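Local structure of carboxylesterase SOBER1 (Arabidopsis thaliana, 6AVX) at residues 118-132 / 144-158. The protein hydrolyses short-chain carboxylic esters and phosphatidylcholine, and damps the plant hypersensitive response triggered by the bacterial effector AvrBsT. The protein carries 1 engineered substitution. Numbering follows the deposited sequence.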
loop_
_atom_site.group_PDB
_atom_site.type_symbol
_atom_site.label_atom_id
_atom_site.label_comp_id
_atom_site.label_asym_id
_atom_site.label_seq_id
_atom_site.Cartn_x
_atom_site.Cartn_y
_atom_site.Cartn_z
ATOM N N VAL A 118 -5.521 -4.605 -2.156
ATOM C CA VAL A 118 -6.869 -4.183 -1.806
ATOM C C VAL A 118 -7.798 -4.311 -3.006
ATOM O O VAL A 118 -8.926 -4.817 -2.886
ATOM C CB VAL A 118 -6.840 -2.754 -1.248
ATOM C CG1 VAL A 118 -8.240 -2.178 -1.176
ATOM C CG2 VAL A 118 -6.122 -2.724 0.103
ATOM N N LEU A 119 -7.344 -3.862 -4.172
ATOM C CA LEU A 119 -8.240 -3.801 -5.328
ATOM C C LEU A 119 -8.587 -5.179 -5.868
ATOM O O LEU A 119 -9.594 -5.314 -6.580
ATOM C CB LEU A 119 -7.615 -2.961 -6.449
ATOM C CG LEU A 119 -7.354 -1.485 -6.150
ATOM C CD1 LEU A 119 -6.576 -0.818 -7.284
ATOM C CD2 LEU A 119 -8.655 -0.766 -5.907
ATOM N N LEU A 120 -7.782 -6.181 -5.577
ATOM C CA LEU A 120 -8.051 -7.537 -6.032
ATOM C C LEU A 120 -8.670 -8.415 -4.954
ATOM O O LEU A 120 -8.964 -9.581 -5.222
ATOM C CB LEU A 120 -6.769 -8.179 -6.573
ATOM C CG LEU A 120 -6.335 -7.598 -7.921
ATOM C CD1 LEU A 120 -4.883 -7.926 -8.215
ATOM C CD2 LEU A 120 -7.241 -8.119 -9.066
ATOM N N TYR A 121 -8.865 -7.906 -3.742
ATOM C CA TYR A 121 -9.398 -8.753 -2.681
ATOM C C TYR A 121 -10.911 -8.939 -2.868
ATOM O O TYR A 121 -11.608 -7.994 -3.244
ATOM C CB TYR A 121 -9.114 -8.138 -1.290
ATOM C CG TYR A 121 -9.218 -9.204 -0.232
ATOM C CD1 TYR A 121 -10.259 -9.223 0.695
ATOM C CD2 TYR A 121 -8.310 -10.242 -0.193
ATOM C CE1 TYR A 121 -10.381 -10.237 1.608
ATOM C CE2 TYR A 121 -8.427 -11.275 0.727
ATOM C CZ TYR A 121 -9.475 -11.256 1.629
ATOM O OH TYR A 121 -9.613 -12.287 2.546
ATOM N N PRO A 122 -11.452 -10.145 -2.619
ATOM C CA PRO A 122 -12.879 -10.371 -2.915
ATOM C C PRO A 122 -13.846 -9.647 -2.011
ATOM O O PRO A 122 -15.039 -9.596 -2.342
ATOM C CB PRO A 122 -13.038 -11.888 -2.780
ATOM C CG PRO A 122 -11.677 -12.444 -3.010
ATOM C CD PRO A 122 -10.731 -11.415 -2.437
ATOM N N LYS A 123 -13.396 -9.111 -0.878
ATOM C CA LYS A 123 -14.253 -8.469 0.107
ATOM C C LYS A 123 -13.840 -7.020 0.339
ATOM O O LYS A 123 -12.681 -6.649 0.137
ATOM C CB LYS A 123 -14.193 -9.233 1.425
ATOM C CG LYS A 123 -14.696 -10.670 1.238
ATOM C CD LYS A 123 -14.594 -11.492 2.485
ATOM C CE LYS A 123 -15.057 -12.924 2.219
ATOM N NZ LYS A 123 -14.795 -13.792 3.380
ATOM N N THR A 124 -14.804 -6.204 0.745
ATOM C CA THR A 124 -14.523 -4.839 1.177
ATOM C C THR A 124 -13.720 -4.877 2.464
ATOM O O THR A 124 -14.084 -5.569 3.417
ATOM C CB THR A 124 -15.818 -4.067 1.435
ATOM O OG1 THR A 124 -16.694 -4.206 0.303
ATOM C CG2 THR A 124 -15.527 -2.594 1.700
ATOM N N LEU A 125 -12.651 -4.115 2.505
ATOM C CA LEU A 125 -11.812 -3.998 3.691
ATOM C C LEU A 125 -12.026 -2.628 4.315
ATOM O O LEU A 125 -12.737 -1.770 3.786
ATOM C CB LEU A 125 -10.347 -4.252 3.330
ATOM C CG LEU A 125 -10.084 -5.608 2.678
ATOM C CD1 LEU A 125 -8.638 -5.697 2.212
ATOM C CD2 LEU A 125 -10.453 -6.751 3.596
ATOM N N GLY A 126 -11.384 -2.425 5.465
ATOM C CA GLY A 126 -11.462 -1.144 6.140
ATOM C C GLY A 126 -10.836 -0.034 5.316
ATOM O O GLY A 126 -11.372 1.067 5.210
ATOM N N GLY A 127 -9.700 -0.308 4.703
ATOM C CA GLY A 127 -9.068 0.697 3.888
ATOM C C GLY A 127 -7.700 0.273 3.410
ATOM O O GLY A 127 -7.085 -0.645 3.963
ATOM N N GLY A 128 -7.218 0.982 2.406
ATOM C CA GLY A 128 -5.850 0.876 1.944
ATOM C C GLY A 128 -5.177 2.228 2.041
ATOM O O GLY A 128 -5.674 3.207 1.462
ATOM N N ALA A 129 -4.064 2.310 2.768
ATOM C CA ALA A 129 -3.296 3.550 2.899
ATOM C C ALA A 129 -2.003 3.382 2.121
ATOM O O ALA A 129 -1.151 2.564 2.487
ATOM C CB ALA A 129 -2.990 3.856 4.356
ATOM N N VAL A 130 -1.879 4.118 1.033
ATOM C CA VAL A 130 -0.700 4.086 0.175
ATOM C C VAL A 130 0.160 5.285 0.534
ATOM O O VAL A 130 -0.334 6.420 0.542
ATOM C CB VAL A 130 -1.124 4.151 -1.301
ATOM C CG1 VAL A 130 0.094 4.265 -2.208
ATOM C CG2 VAL A 130 -2.010 2.957 -1.672
ATOM N N LEU A 131 1.438 5.056 0.831
ATOM C CA LEU A 131 2.373 6.148 1.100
ATOM C C LEU A 131 3.407 6.145 -0.011
ATOM O O LEU A 131 4.186 5.193 -0.149
ATOM C CB LEU A 131 3.046 6.004 2.463
ATOM C CG LEU A 131 2.161 6.151 3.706
ATOM C CD1 LEU A 131 1.339 4.896 3.991
ATOM C CD2 LEU A 131 3.022 6.484 4.908
ATOM N N SER A 132 3.398 7.180 -0.825
ATOM C CA SER A 132 4.442 7.375 -1.827
ATOM C C SER A 132 4.579 6.183 -2.764
ATOM O O SER A 132 5.678 5.787 -3.144
ATOM C CB SER A 132 5.772 7.696 -1.158
ATOM O OG SER A 132 5.605 8.757 -0.219
ATOM N N GLN A 144 -10.859 -7.193 -13.434
ATOM C CA GLN A 144 -10.738 -8.271 -12.475
ATOM C C GLN A 144 -10.897 -7.812 -11.030
ATOM O O GLN A 144 -10.837 -8.650 -10.124
ATOM C CB GLN A 144 -9.399 -8.989 -12.667
ATOM C CG GLN A 144 -9.134 -9.415 -14.113
ATOM C CD GLN A 144 -10.322 -10.100 -14.769
ATOM O OE1 GLN A 144 -10.833 -9.609 -15.782
ATOM N NE2 GLN A 144 -10.753 -11.227 -14.223
ATOM N N PHE A 145 -11.095 -6.527 -10.784
ATOM C CA PHE A 145 -11.291 -6.071 -9.421
ATOM C C PHE A 145 -12.650 -6.557 -8.937
ATOM O O PHE A 145 -13.664 -6.260 -9.580
ATOM C CB PHE A 145 -11.258 -4.561 -9.338
ATOM C CG PHE A 145 -9.926 -3.928 -9.663
ATOM C CD1 PHE A 145 -8.764 -4.655 -9.739
ATOM C CD2 PHE A 145 -9.860 -2.564 -9.880
ATOM C CE1 PHE A 145 -7.553 -4.025 -10.017
ATOM C CE2 PHE A 145 -8.670 -1.938 -10.152
ATOM C CZ PHE A 145 -7.515 -2.665 -10.223
ATOM N N PRO A 146 -12.725 -7.306 -7.841
ATOM C CA PRO A 146 -14.022 -7.788 -7.363
ATOM C C PRO A 146 -14.969 -6.652 -7.013
ATOM O O PRO A 146 -14.563 -5.557 -6.613
ATOM C CB PRO A 146 -13.641 -8.613 -6.128
ATOM C CG PRO A 146 -12.270 -9.089 -6.430
ATOM C CD PRO A 146 -11.616 -7.915 -7.089
ATOM N N GLU A 147 -16.259 -6.954 -7.092
ATOM C CA GLU A 147 -17.278 -5.948 -6.841
ATOM C C GLU A 147 -17.083 -5.282 -5.487
ATOM O O GLU A 147 -17.142 -4.049 -5.377
ATOM C CB GLU A 147 -18.658 -6.599 -6.918
ATOM C CG GLU A 147 -19.780 -5.627 -6.625
ATOM C CD GLU A 147 -21.163 -6.253 -6.701
ATOM O OE1 GLU A 147 -21.283 -7.431 -7.076
ATOM O OE2 GLU A 147 -22.145 -5.550 -6.383
ATOM N N GLU A 148 -16.858 -6.077 -4.442
ATOM C CA GLU A 148 -16.769 -5.479 -3.119
ATOM C C GLU A 148 -15.453 -4.744 -2.903
ATOM O O GLU A 148 -15.394 -3.835 -2.059
ATOM C CB GLU A 148 -16.993 -6.540 -2.050
ATOM C CG GLU A 148 -18.391 -7.148 -2.076
ATOM C CD GLU A 148 -19.421 -6.208 -1.517
ATOM O OE1 GLU A 148 -19.461 -6.062 -0.277
ATOM O OE2 GLU A 148 -20.170 -5.598 -2.307
ATOM N N ALA A 149 -14.400 -5.093 -3.640
ATOM C CA ALA A 149 -13.117 -4.415 -3.490
ATOM C C ALA A 149 -13.235 -2.958 -3.852
ATOM O O ALA A 149 -12.523 -2.108 -3.296
ATOM C CB ALA A 149 -12.064 -5.064 -4.375
ATOM N N LYS A 150 -14.127 -2.632 -4.780
ATOM C CA LYS A 150 -14.242 -1.259 -5.229
ATOM C C LYS A 150 -14.817 -0.349 -4.155
ATOM O O LYS A 150 -14.728 0.872 -4.303
ATOM C CB LYS A 150 -15.078 -1.213 -6.504
ATOM C CG LYS A 150 -14.405 -1.922 -7.672
ATOM C CD LYS A 150 -15.249 -1.835 -8.909
ATOM C CE LYS A 150 -14.535 -2.469 -10.057
ATOM N NZ LYS A 150 -15.325 -2.254 -11.279
ATOM N N LYS A 151 -15.390 -0.904 -3.089
ATOM C CA LYS A 151 -15.922 -0.123 -1.987
ATOM C C LYS A 151 -14.885 0.133 -0.909
ATOM O O LYS A 151 -15.182 0.863 0.037
ATOM C CB LYS A 151 -17.137 -0.840 -1.393
ATOM C CG LYS A 151 -18.246 -1.062 -2.425
ATOM C CD LYS A 151 -19.427 -1.814 -1.834
ATOM C CE LYS A 151 -20.426 -2.182 -2.925
ATOM N NZ LYS A 151 -21.511 -3.056 -2.405
ATOM N N THR A 152 -13.697 -0.447 -1.011
ATOM C CA THR A 152 -12.686 -0.206 0.011
ATOM C C THR A 152 -12.101 1.180 -0.199
ATOM O O THR A 152 -11.618 1.467 -1.293
ATOM C CB THR A 152 -11.575 -1.243 -0.063
ATOM O OG1 THR A 152 -12.156 -2.541 0.129
ATOM C CG2 THR A 152 -10.528 -0.985 1.030
ATOM N N PRO A 153 -12.131 2.061 0.792
ATOM C CA PRO A 153 -11.573 3.401 0.582
ATOM C C PRO A 153 -10.058 3.369 0.550
ATOM O O PRO A 153 -9.408 2.584 1.251
ATOM C CB PRO A 153 -12.081 4.199 1.785
ATOM C CG PRO A 153 -12.353 3.209 2.819
ATOM C CD PRO A 153 -12.741 1.914 2.123
ATOM N N ILE A 154 -9.495 4.235 -0.289
ATOM C CA ILE A 154 -8.049 4.403 -0.412
ATOM C C ILE A 154 -7.685 5.790 0.090
ATOM O O ILE A 154 -8.323 6.780 -0.288
ATOM C CB ILE A 154 -7.581 4.238 -1.866
ATOM C CG1 ILE A 154 -8.013 2.889 -2.444
ATOM C CG2 ILE A 154 -6.085 4.407 -1.963
ATOM C CD1 ILE A 154 -7.430 1.663 -1.767
ATOM N N LEU A 155 -6.664 5.866 0.921
ATOM C CA LEU A 155 -6.025 7.128 1.279
ATOM C C LEU A 155 -4.619 7.100 0.707
ATOM O O LEU A 155 -3.814 6.253 1.106
ATOM C CB LEU A 155 -5.973 7.316 2.795
ATOM C CG LEU A 155 -5.143 8.521 3.258
ATOM C CD1 LEU A 155 -5.726 9.832 2.762
ATOM C CD2 LEU A 155 -5.037 8.531 4.754
ATOM N N TRP A 156 -4.321 7.998 -0.214
ATOM C CA TRP A 156 -3.021 8.071 -0.861
ATOM C C TRP A 156 -2.308 9.318 -0.366
ATOM O O TRP A 156 -2.830 10.422 -0.533
ATOM C CB TRP A 156 -3.214 8.168 -2.367
ATOM C CG TRP A 156 -1.971 7.937 -3.158
ATOM C CD1 TRP A 156 -0.831 8.681 -3.158
ATOM C CD2 TRP A 156 -1.737 6.861 -4.067
ATOM N NE1 TRP A 156 0.095 8.131 -4.008
ATOM C CE2 TRP A 156 -0.442 7.007 -4.584
ATOM C CE3 TRP A 156 -2.515 5.776 -4.491
ATOM C CZ2 TRP A 156 0.087 6.123 -5.514
ATOM C CZ3 TRP A 156 -1.992 4.893 -5.397
ATOM C CH2 TRP A 156 -0.699 5.071 -5.905
ATOM N N SER A 157 -1.135 9.145 0.230
ATOM C CA SER A 157 -0.310 10.224 0.756
ATOM C C SER A 157 0.949 10.292 -0.091
ATOM O O SER A 157 1.566 9.257 -0.347
ATOM C CB SER A 157 0.079 9.911 2.200
ATOM O OG SER A 157 -1.068 9.833 3.041
ATOM N N HIS A 158 1.339 11.481 -0.546
ATOM C CA HIS A 158 2.519 11.589 -1.404
ATOM C C HIS A 158 3.195 12.930 -1.176
ATOM O O HIS A 158 2.524 13.966 -1.056
ATOM C CB HIS A 158 2.147 11.446 -2.880
ATOM C CG HIS A 158 3.150 10.706 -3.710
ATOM N ND1 HIS A 158 2.857 9.497 -4.310
ATOM C CD2 HIS A 158 4.428 10.996 -4.054
ATOM C CE1 HIS A 158 3.915 9.078 -4.980
ATOM N NE2 HIS A 158 4.887 9.965 -4.834
HETATM O O HOH W 1 -10.819 -4.684 -0.768
HETATM O O HOH W 2 -1.752 7.146 2.892
#
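Strands 127-131 and 154-158 run parallel, inclined by 10°, with Gly128 beside Ile154 and Val130 beside Trp156. Their axes come within 4.7 Å. As parallel pairing requires, each bonding residue straddles its neighbour: Gly128 donates to Pro153 O and accepts from Leu155 N, while Val130 donates to Leu155 O and accepts from Ser157 N. Ser132 N continues the ladder to Ser157 O at 2.8 Å. A water donates to both Val130 O and Leu155 O and also meets Ser157 OG.

On one face of the sheet Val130 CG1 sits 3.5 Å from the centroid of the Trp156 six-membered ring, almost on its normal, a CH-pi contact. CG1 lies there because it is anti to the backbone N (chi1 174°). The rotation of the indole is fixed by a hydrogen bond from its NE1 to His158 ND1, 3.1 Å, with each nitrogen in the plane of the other ring. Ser132 CA lies over one face of the His158 imidazole, offset toward its rim, in a CH-pi contact; His158 NE2 is bonded to Val165 O.

These are adjacent strands, fourth and fifth across the six-stranded parallel sheet of the alpha/beta-hydrolase fold, and their C-terminal ends approach Asp162 and His194, the probable charge-relay partners of Ser108.

At the other end, the C-terminal part of helix 109-120 and the turn after it pack on the segment leading into strand 154-158. Thr152 OG1 works both ways, accepting a nearly straight bond from Leu125 N (2.9 Å) and donating to a water that bridges Val118 O and Lys123 O. Glu148 O is gripped from opposite faces of its plane by Thr124 OG1 and Lys151 N. Leu119 CB lies over the Phe145 ring, 3.7 Å from its centroid, and Leu120 CD2 meets its edge; the buried Leu119 O, by contrast, has no hydrogen-bond partner.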